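PDB 6O1W: DNA translocase coupling protein from Clostridium perfringens, which probably binds ATP and DNA as an FtsK/SpoIIIE-family translocase in plasmid conjugation, seen here as a fragment of the membrane protein. Local coordinates for residues L19-S33 with I45-Y59. Residues are numbered along the deposited sequence; the frame is centred on the assembly and turned at random.
Sequences LNFVGADSKTPILKS and ITFESMIPIETWKSY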
ATOM      1  N   LEU A  19     -26.390  -5.000 -30.988  1.00 32.26           N
ATOM      2  CA  LEU A  19     -26.942  -6.000 -30.062  1.00 31.25           C
ATOM      3  C   LEU A  19     -28.462  -5.973 -29.988  1.00 37.60           C
ATOM      4  O   LEU A  19     -29.053  -6.828 -29.331  1.00 37.46           O
ATOM      5  CB  LEU A  19     -26.366  -5.757 -28.653  1.00 30.41           C
ATOM      6  CG  LEU A  19     -24.846  -5.851 -28.496  1.00 33.67           C
ATOM      7  CD1 LEU A  19     -24.410  -5.470 -27.086  1.00 32.84           C
ATOM      8  CD2 LEU A  19     -24.329  -7.193 -28.933  1.00 31.66           C
ATOM      9  N   ASN A  20     -29.103  -4.977 -30.627  1.00 36.64           N
ATOM     10  CA  ASN A  20     -30.542  -4.681 -30.481  1.00 37.48           C
ATOM     11  C   ASN A  20     -30.859  -4.616 -28.971  1.00 39.71           C
ATOM     12  O   ASN A  20     -31.801  -5.241 -28.478  1.00 39.32           O
ATOM     13  CB  ASN A  20     -31.471  -5.659 -31.246  1.00 45.72           C
ATOM     14  CG  ASN A  20     -32.911  -5.170 -31.300  1.00 75.95           C
ATOM     15  OD1 ASN A  20     -33.845  -5.861 -30.874  1.00 72.31           O
ATOM     16  ND2 ASN A  20     -33.120  -3.951 -31.788  1.00 65.33           N
ATOM     17  N   PHE A  21     -29.979  -3.925 -28.228  1.00 34.20           N
ATOM     18  CA  PHE A  21     -30.100  -3.788 -26.791  1.00 32.77           C
ATOM     19  C   PHE A  21     -30.991  -2.576 -26.510  1.00 38.46           C
ATOM     20  O   PHE A  21     -30.500  -1.492 -26.216  1.00 37.22           O
ATOM     21  CB  PHE A  21     -28.706  -3.677 -26.170  1.00 32.94           C
ATOM     22  CG  PHE A  21     -28.638  -3.849 -24.681  1.00 32.34           C
ATOM     23  CD1 PHE A  21     -28.861  -5.093 -24.096  1.00 34.27           C
ATOM     24  CD2 PHE A  21     -28.262  -2.794 -23.860  1.00 32.25           C
ATOM     25  CE1 PHE A  21     -28.727  -5.270 -22.711  1.00 32.60           C
ATOM     26  CE2 PHE A  21     -28.178  -2.965 -22.476  1.00 33.31           C
ATOM     27  CZ  PHE A  21     -28.391  -4.211 -21.917  1.00 30.00           C
ATOM     28  N   VAL A  22     -32.314  -2.778 -26.634  1.00 37.44           N
ATOM     29  CA  VAL A  22     -33.347  -1.718 -26.488  1.00 38.65           C
ATOM     30  C   VAL A  22     -34.398  -2.078 -25.428  1.00 43.08           C
ATOM     31  O   VAL A  22     -34.688  -3.261 -25.249  1.00 41.38           O
ATOM     32  CB  VAL A  22     -34.038  -1.367 -27.845  1.00 42.70           C
ATOM     33  CG1 VAL A  22     -33.037  -0.853 -28.884  1.00 43.10           C
ATOM     34  CG2 VAL A  22     -34.835  -2.545 -28.404  1.00 41.87           C
ATOM     35  N   GLY A  23     -34.965  -1.063 -24.767  1.00 41.59           N
ATOM     36  CA  GLY A  23     -36.018  -1.245 -23.771  1.00 42.63           C
ATOM     37  C   GLY A  23     -37.383  -1.364 -24.426  1.00 51.95           C
ATOM     38  O   GLY A  23     -37.468  -1.372 -25.660  1.00 51.56           O
ATOM     39  N   ALA A  24     -38.474  -1.408 -23.618  1.00 51.20           N
ATOM     40  CA  ALA A  24     -39.862  -1.495 -24.133  1.00 52.19           C
ATOM     41  C   ALA A  24     -40.234  -0.335 -25.065  1.00 56.31           C
ATOM     42  O   ALA A  24     -41.054  -0.518 -25.971  1.00 57.04           O
ATOM     43  CB  ALA A  24     -40.859  -1.570 -22.982  1.00 53.10           C
ATOM     44  N   ASP A  25     -39.614   0.846 -24.849  1.00 51.09           N
ATOM     45  CA  ASP A  25     -39.785   2.065 -25.656  1.00 49.32           C
ATOM     46  C   ASP A  25     -38.965   2.024 -26.963  1.00 53.03           C
ATOM     47  O   ASP A  25     -38.964   3.003 -27.703  1.00 53.65           O
ATOM     48  CB  ASP A  25     -39.387   3.300 -24.826  1.00 50.07           C
ATOM     49  CG  ASP A  25     -37.970   3.285 -24.245  1.00 57.66           C
ATOM     50  OD1 ASP A  25     -37.214   2.305 -24.511  1.00 57.25           O
ATOM     51  OD2 ASP A  25     -37.616   4.242 -23.521  1.00 57.12           O
ATOM     52  N   SER A  26     -38.249   0.903 -27.224  1.00 49.67           N
ATOM     53  CA  SER A  26     -37.384   0.650 -28.388  1.00 49.72           C
ATOM     54  C   SER A  26     -36.139   1.574 -28.452  1.00 50.70           C
ATOM     55  O   SER A  26     -35.512   1.704 -29.509  1.00 50.58           O
ATOM     56  CB  SER A  26     -38.181   0.683 -29.693  1.00 56.30           C
ATOM     57  OG  SER A  26     -39.143  -0.359 -29.717  1.00 71.85           O
ATOM     58  N   LYS A  27     -35.736   2.160 -27.314  1.00 44.88           N
ATOM     59  CA  LYS A  27     -34.549   3.013 -27.307  1.00 43.12           C
ATOM     60  C   LYS A  27     -33.344   2.283 -26.754  1.00 43.73           C
ATOM     61  O   LYS A  27     -33.475   1.472 -25.829  1.00 42.63           O
ATOM     62  CB  LYS A  27     -34.797   4.307 -26.529  1.00 45.97           C
ATOM     63  CG  LYS A  27     -35.812   5.200 -27.233  1.00 61.35           C
ATOM     64  CD  LYS A  27     -35.989   6.540 -26.558  1.00 68.39           C
ATOM     65  CE  LYS A  27     -37.099   7.332 -27.211  1.00 74.18           C
ATOM     66  NZ  LYS A  27     -36.781   7.706 -28.614  1.00 80.01           N
ATOM     67  N   THR A  28     -32.163   2.583 -27.311  1.00 38.25           N
ATOM     68  CA  THR A  28     -30.902   2.027 -26.815  1.00 37.31           C
ATOM     69  C   THR A  28     -30.542   2.894 -25.588  1.00 38.17           C
ATOM     70  O   THR A  28     -31.027   4.020 -25.494  1.00 37.90           O
ATOM     71  CB  THR A  28     -29.787   2.113 -27.864  1.00 41.39           C
ATOM     72  OG1 THR A  28     -29.641   3.467 -28.271  1.00 41.46           O
ATOM     73  CG2 THR A  28     -29.996   1.193 -29.043  1.00 41.76           C
ATOM     74  N   PRO A  29     -29.712   2.399 -24.646  1.00 31.73           N
ATOM     75  CA  PRO A  29     -29.389   3.201 -23.451  1.00 31.49           C
ATOM     76  C   PRO A  29     -28.820   4.577 -23.770  1.00 37.93           C
ATOM     77  O   PRO A  29     -28.135   4.763 -24.776  1.00 37.81           O
ATOM     78  CB  PRO A  29     -28.380   2.333 -22.719  1.00 32.36           C
ATOM     79  CG  PRO A  29     -28.762   0.931 -23.126  1.00 35.79           C
ATOM     80  CD  PRO A  29     -29.101   1.058 -24.566  1.00 31.83           C
ATOM     81  N   ILE A  30     -29.175   5.547 -22.928  1.00 35.58           N
ATOM     82  CA  ILE A  30     -28.764   6.937 -23.028  1.00 35.28           C
ATOM     83  C   ILE A  30     -27.598   7.180 -22.070  1.00 39.42           C
ATOM     84  O   ILE A  30     -27.771   7.017 -20.866  1.00 37.57           O
ATOM     85  CB  ILE A  30     -29.969   7.857 -22.650  1.00 38.58           C
ATOM     86  CG1 ILE A  30     -31.247   7.575 -23.496  1.00 38.69           C
ATOM     87  CG2 ILE A  30     -29.591   9.347 -22.681  1.00 38.74           C
ATOM     88  CD1 ILE A  30     -31.118   7.748 -25.029  1.00 52.19           C
ATOM     89  N   LEU A  31     -26.449   7.669 -22.588  1.00 37.12           N
ATOM     90  CA  LEU A  31     -25.315   8.054 -21.755  1.00 36.75           C
ATOM     91  C   LEU A  31     -25.686   9.321 -20.969  1.00 43.17           C
ATOM     92  O   LEU A  31     -25.963  10.365 -21.577  1.00 42.01           O
ATOM     93  CB  LEU A  31     -24.053   8.315 -22.601  1.00 36.38           C
ATOM     94  CG  LEU A  31     -22.805   8.750 -21.805  1.00 40.56           C
ATOM     95  CD1 LEU A  31     -22.251   7.616 -20.976  1.00 39.75           C
ATOM     96  CD2 LEU A  31     -21.736   9.328 -22.719  1.00 43.18           C
ATOM     97  N   LYS A  32     -25.718   9.210 -19.630  1.00 40.21           N
ATOM     98  CA  LYS A  32     -26.033  10.335 -18.751  1.00 40.69           C
ATOM     99  C   LYS A  32     -24.752  11.001 -18.307  1.00 45.67           C
ATOM    100  O   LYS A  32     -24.704  12.232 -18.234  1.00 47.07           O
ATOM    101  CB  LYS A  32     -26.867   9.886 -17.528  1.00 43.49           C
ATOM    102  CG  LYS A  32     -28.274   9.370 -17.874  1.00 49.86           C
ATOM    103  CD  LYS A  32     -29.140  10.343 -18.733  1.00 50.44           C
ATOM    104  CE  LYS A  32     -29.665  11.538 -17.956  1.00 56.14           C
ATOM    105  NZ  LYS A  32     -30.709  11.170 -16.959  1.00 49.19           N
ATOM    106  N   SER A  33     -23.711  10.193 -18.010  1.00 39.71           N
ATOM    107  CA  SER A  33     -22.399  10.682 -17.581  1.00 39.07           C
ATOM    108  C   SER A  33     -21.319   9.621 -17.640  1.00 40.67           C
ATOM    109  O   SER A  33     -21.572   8.432 -17.431  1.00 37.30           O
ATOM    110  CB  SER A  33     -22.453  11.270 -16.170  1.00 42.67           C
ATOM    111  OG  SER A  33     -22.920  10.345 -15.205  1.00 52.45           O
ATOM    112  N   ILE A  45     -19.775   4.910 -15.519  1.00 34.64           N
ATOM    113  CA  ILE A  45     -20.601   5.157 -16.690  1.00 34.29           C
ATOM    114  C   ILE A  45     -22.047   5.003 -16.290  1.00 39.88           C
ATOM    115  O   ILE A  45     -22.448   3.944 -15.804  1.00 39.69           O
ATOM    116  CB  ILE A  45     -20.232   4.294 -17.919  1.00 36.58           C
ATOM    117  CG1 ILE A  45     -18.701   4.069 -18.046  1.00 35.79           C
ATOM    118  CG2 ILE A  45     -20.801   4.925 -19.188  1.00 36.22           C
ATOM    119  CD1 ILE A  45     -18.331   2.841 -18.977  1.00 35.26           C
ATOM    120  N   THR A  46     -22.827   6.076 -16.472  1.00 35.63           N
ATOM    121  CA  THR A  46     -24.228   6.084 -16.091  1.00 35.69           C
ATOM    122  C   THR A  46     -25.078   6.085 -17.330  1.00 39.08           C
ATOM    123  O   THR A  46     -24.917   6.948 -18.191  1.00 38.97           O
ATOM    124  CB  THR A  46     -24.510   7.285 -15.166  1.00 42.76           C
ATOM    125  OG1 THR A  46     -23.568   7.257 -14.103  1.00 44.50           O
ATOM    126  CG2 THR A  46     -25.915   7.279 -14.610  1.00 41.11           C
ATOM    127  N   PHE A  47     -26.016   5.127 -17.400  1.00 35.28           N
ATOM    128  CA  PHE A  47     -26.949   4.981 -18.511  1.00 32.93           C
ATOM    129  C   PHE A  47     -28.380   5.049 -18.047  1.00 37.72           C
ATOM    130  O   PHE A  47     -28.731   4.533 -16.979  1.00 36.79           O
ATOM    131  CB  PHE A  47     -26.728   3.643 -19.251  1.00 33.33           C
ATOM    132  CG  PHE A  47     -25.464   3.557 -20.079  1.00 33.59           C
ATOM    133  CD1 PHE A  47     -25.366   4.216 -21.308  1.00 35.66           C
ATOM    134  CD2 PHE A  47     -24.404   2.766 -19.672  1.00 34.18           C
ATOM    135  CE1 PHE A  47     -24.217   4.104 -22.090  1.00 36.32           C
ATOM    136  CE2 PHE A  47     -23.256   2.646 -20.459  1.00 36.48           C
ATOM    137  CZ  PHE A  47     -23.162   3.332 -21.649  1.00 35.30           C
ATOM    138  N   GLU A  48     -29.223   5.622 -18.901  1.00 35.61           N
ATOM    139  CA  GLU A  48     -30.646   5.654 -18.693  1.00 35.77           C
ATOM    140  C   GLU A  48     -31.321   4.810 -19.765  1.00 39.48           C
ATOM    141  O   GLU A  48     -31.079   5.014 -20.964  1.00 37.91           O
ATOM    142  CB  GLU A  48     -31.193   7.072 -18.699  1.00 37.07           C
ATOM    143  CG  GLU A  48     -32.613   7.106 -18.162  1.00 44.83           C
ATOM    144  CD  GLU A  48     -33.357   8.411 -18.347  1.00 69.91           C
ATOM    145  OE1 GLU A  48     -32.743   9.396 -18.819  1.00 64.98           O
ATOM    146  OE2 GLU A  48     -34.566   8.445 -18.020  1.00 65.98           O
ATOM    147  N   SER A  49     -32.184   3.873 -19.332  1.00 37.87           N
ATOM    148  CA  SER A  49     -32.940   2.975 -20.232  1.00 38.12           C
ATOM    149  C   SER A  49     -34.067   2.247 -19.487  1.00 43.54           C
ATOM    150  O   SER A  49     -34.107   2.259 -18.264  1.00 43.46           O
ATOM    151  CB  SER A  49     -32.008   1.926 -20.858  1.00 38.56           C
ATOM    152  OG  SER A  49     -31.623   0.983 -19.880  1.00 46.52           O
HETATM  153  N   MSE A  50     -34.908   1.550 -20.221  1.00 44.06           N
HETATM  154  CA  MSE A  50     -35.981   0.749 -19.658  1.00 47.57           C
HETATM  155  C   MSE A  50     -35.569  -0.726 -19.551  1.00 47.68           C
HETATM  156  O   MSE A  50     -36.425  -1.564 -19.260  1.00 49.69           O
HETATM  157  CB  MSE A  50     -37.247   0.894 -20.517  1.00 52.68           C
HETATM  158  CG  MSE A  50     -37.969   2.215 -20.313  1.00 64.93           C
HETATM  159 SE   MSE A  50     -39.662   2.175 -21.270  1.00 79.80          SE
HETATM  160  CE  MSE A  50     -40.668   0.880 -20.123  1.00 76.33           C
ATOM    161  N   ILE A  51     -34.272  -1.054 -19.765  1.00 38.16           N
ATOM    162  CA  ILE A  51     -33.794  -2.441 -19.701  1.00 34.54           C
ATOM    163  C   ILE A  51     -33.510  -2.812 -18.241  1.00 37.75           C
ATOM    164  O   ILE A  51     -32.725  -2.122 -17.580  1.00 36.99           O
ATOM    165  CB  ILE A  51     -32.589  -2.702 -20.650  1.00 36.38           C
ATOM    166  CG1 ILE A  51     -32.927  -2.293 -22.103  1.00 36.21           C
ATOM    167  CG2 ILE A  51     -32.140  -4.162 -20.579  1.00 35.59           C
ATOM    168  CD1 ILE A  51     -31.749  -2.026 -22.977  1.00 40.05           C
ATOM    169  N   PRO A  52     -34.132  -3.901 -17.723  1.00 33.75           N
ATOM    170  CA  PRO A  52     -33.896  -4.274 -16.316  1.00 33.55           C
ATOM    171  C   PRO A  52     -32.427  -4.617 -16.005  1.00 38.13           C
ATOM    172  O   PRO A  52     -31.688  -5.086 -16.884  1.00 38.34           O
ATOM    173  CB  PRO A  52     -34.856  -5.461 -16.078  1.00 35.41           C
ATOM    174  CG  PRO A  52     -35.295  -5.925 -17.430  1.00 38.65           C
ATOM    175  CD  PRO A  52     -35.101  -4.808 -18.391  1.00 34.77           C
ATOM    176  N   ILE A  53     -31.998  -4.330 -14.772  1.00 33.49           N
ATOM    177  CA  ILE A  53     -30.637  -4.559 -14.282  1.00 35.04           C
ATOM    178  C   ILE A  53     -30.152  -6.017 -14.512  1.00 37.81           C
ATOM    179  O   ILE A  53     -28.992  -6.218 -14.850  1.00 35.37           O
ATOM    180  CB  ILE A  53     -30.493  -4.111 -12.792  1.00 38.91           C
ATOM    181  CG1 ILE A  53     -29.033  -4.080 -12.321  1.00 40.43           C
ATOM    182  CG2 ILE A  53     -31.347  -4.975 -11.845  1.00 38.42           C
ATOM    183  CD1 ILE A  53     -28.243  -2.969 -12.740  1.00 49.16           C
ATOM    184  N   GLU A  54     -31.054  -7.008 -14.342  1.00 36.01           N
ATOM    185  CA  GLU A  54     -30.763  -8.430 -14.527  1.00 36.34           C
ATOM    186  C   GLU A  54     -30.448  -8.738 -15.994  1.00 36.14           C
ATOM    187  O   GLU A  54     -29.582  -9.572 -16.255  1.00 34.77           O
ATOM    188  CB  GLU A  54     -31.847  -9.355 -13.925  1.00 38.05           C
ATOM    189  CG  GLU A  54     -33.264  -8.794 -13.917  1.00 56.91           C
ATOM    190  CD  GLU A  54     -33.600  -7.826 -12.797  1.00 74.80           C
ATOM    191  OE1 GLU A  54     -33.488  -8.209 -11.609  1.00 71.76           O
ATOM    192  OE2 GLU A  54     -33.982  -6.677 -13.112  1.00 62.64           O
ATOM    193  N   THR A  55     -31.071  -8.002 -16.933  1.00 30.94           N
ATOM    194  CA  THR A  55     -30.737  -8.124 -18.352  1.00 31.03           C
ATOM    195  C   THR A  55     -29.328  -7.507 -18.637  1.00 35.12           C
ATOM    196  O   THR A  55     -28.511  -8.166 -19.275  1.00 34.25           O
ATOM    197  CB  THR A  55     -31.854  -7.601 -19.233  1.00 35.43           C
ATOM    198  OG1 THR A  55     -33.013  -8.382 -18.950  1.00 36.59           O
ATOM    199  CG2 THR A  55     -31.518  -7.723 -20.735  1.00 35.45           C
ATOM    200  N   TRP A  56     -29.012  -6.309 -18.068  1.00 29.98           N
ATOM    201  CA  TRP A  56     -27.676  -5.708 -18.192  1.00 29.54           C
ATOM    202  C   TRP A  56     -26.641  -6.707 -17.659  1.00 32.36           C
ATOM    203  O   TRP A  56     -25.569  -6.854 -18.256  1.00 30.20           O
ATOM    204  CB  TRP A  56     -27.550  -4.399 -17.361  1.00 28.37           C
ATOM    205  CG  TRP A  56     -28.181  -3.184 -17.987  1.00 30.25           C
ATOM    206  CD1 TRP A  56     -29.489  -2.809 -17.915  1.00 33.08           C
ATOM    207  CD2 TRP A  56     -27.510  -2.162 -18.743  1.00 30.40           C
ATOM    208  NE1 TRP A  56     -29.675  -1.600 -18.556  1.00 32.50           N
ATOM    209  CE2 TRP A  56     -28.484  -1.194 -19.096  1.00 34.18           C
ATOM    210  CE3 TRP A  56     -26.192  -2.003 -19.218  1.00 31.57           C
ATOM    211  CZ2 TRP A  56     -28.172  -0.058 -19.854  1.00 32.99           C
ATOM    212  CZ3 TRP A  56     -25.888  -0.893 -19.991  1.00 33.00           C
ATOM    213  CH2 TRP A  56     -26.871   0.067 -20.304  1.00 33.49           C
ATOM    214  N   LYS A  57     -26.957  -7.385 -16.526  1.00 28.62           N
ATOM    215  CA  LYS A  57     -26.022  -8.334 -15.911  1.00 29.48           C
ATOM    216  C   LYS A  57     -25.775  -9.547 -16.799  1.00 34.64           C
ATOM    217  O   LYS A  57     -24.634  -9.987 -16.921  1.00 33.12           O
ATOM    218  CB  LYS A  57     -26.456  -8.705 -14.492  1.00 32.85           C
ATOM    219  CG  LYS A  57     -26.182  -7.527 -13.532  1.00 44.27           C
ATOM    220  CD  LYS A  57     -26.510  -7.814 -12.078  1.00 50.36           C
ATOM    221  CE  LYS A  57     -26.158  -6.612 -11.238  1.00 62.14           C
ATOM    222  NZ  LYS A  57     -26.237  -6.891  -9.784  1.00 76.61           N
ATOM    223  N   SER A  58     -26.821 -10.015 -17.498  1.00 32.38           N
ATOM    224  CA  SER A  58     -26.697 -11.116 -18.456  1.00 33.60           C
ATOM    225  C   SER A  58     -25.822 -10.701 -19.652  1.00 36.06           C
ATOM    226  O   SER A  58     -25.163 -11.543 -20.282  1.00 34.64           O
ATOM    227  CB  SER A  58     -28.073 -11.522 -18.958  1.00 37.43           C
ATOM    228  OG  SER A  58     -28.695 -12.258 -17.921  1.00 48.67           O
ATOM    229  N   TYR A  59     -25.824  -9.392 -19.955  1.00 29.44           N
ATOM    230  CA  TYR A  59     -25.065  -8.885 -21.077  1.00 27.96           C
ATOM    231  C   TYR A  59     -23.659  -8.498 -20.745  1.00 31.83           C
ATOM    232  O   TYR A  59     -22.986  -8.073 -21.661  1.00 34.07           O
ATOM    233  CB  TYR A  59     -25.808  -7.721 -21.732  1.00 27.12           C
ATOM    234  CG  TYR A  59     -26.726  -8.171 -22.840  1.00 26.69           C
ATOM    235  CD1 TYR A  59     -27.982  -8.707 -22.561  1.00 27.42           C
ATOM    236  CD2 TYR A  59     -26.344  -8.059 -24.174  1.00 27.58           C
ATOM    237  CE1 TYR A  59     -28.857  -9.065 -23.583  1.00 27.41           C
ATOM    238  CE2 TYR A  59     -27.185  -8.485 -25.206  1.00 28.45           C
ATOM    239  CZ  TYR A  59     -28.444  -8.979 -24.905  1.00 33.30           C
ATOM    240  OH  TYR A  59     -29.289  -9.340 -25.923  1.00 32.51           O
TER
HETATM  241  O   HOH W   1     -28.157  -9.174 -28.389  1.00 38.14           O
HETATM  242  O   HOH W   2     -31.390  -7.929 -27.501  1.00 45.52           O
HETATM  243  O   HOH W   3     -32.763   4.404 -23.421  1.00 42.67           O
HETATM  244  O   HOH W   4     -21.212   8.539 -14.153  1.00 36.96           O
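The ring of Phe21 wedges between Ile51, Trp56 and Tyr59. Over one of its faces lies the methyl Ile51 CD1, a CH-pi contact 3.8 Å from the ring centroid, while two parts of its edge point into aromatic faces. Phe21 CE2 sits above the centre of the Trp56 six-membered ring in a T-shaped pair with planes at 89°; Phe21 CE1 meets the Tyr59 face nearer its rim, 3.5 Å from Tyr59 CD1, with the planes inclined at 55°. With CG anti to the backbone N (chi1 -166°), the Phe21 ring swings in toward residues 51-59, although the bond to CB does not itself point there. Beyond it, Pro29 CG packs 3.5 Å from Trp56 CZ2, and the indole NE1 makes weak bonds to Ser49 OG and Ile51 O. Two waters bridge Tyr59 OH to the carbonyl oxygens of Leu19 and Asn20, tying the tyrosine to the Schellman turn that ends helix 7-18.

From Ile30 onward the contact becomes backbone pairing. Ile30 and Glu48 exchange two nearly straight bonds, Ile30 N to Glu48 O and Glu48 N to Ile30 O, both 2.8 Å. The coiled Lys32 chain folds over Glu48 CB, its NZ forming a 3.3 Å salt bridge to Glu48 OE1 from above the carboxylate plane; Arg81 forms another with OE2. Lys32 N donates to Thr46 O at 2.8 Å, Ser33 N only weakly to the same oxygen, and Thr46 N returns a bond to Ser33 O. Lys32 and Ser33 thus stand opposite the single residue Thr46, a classic beta bulge in the antiparallel hairpin of strands 30-36 and 43-48, at one edge of the small four-stranded sheet, while the aromatic cluster packs helix 53-58 against the loop after helix 7-18.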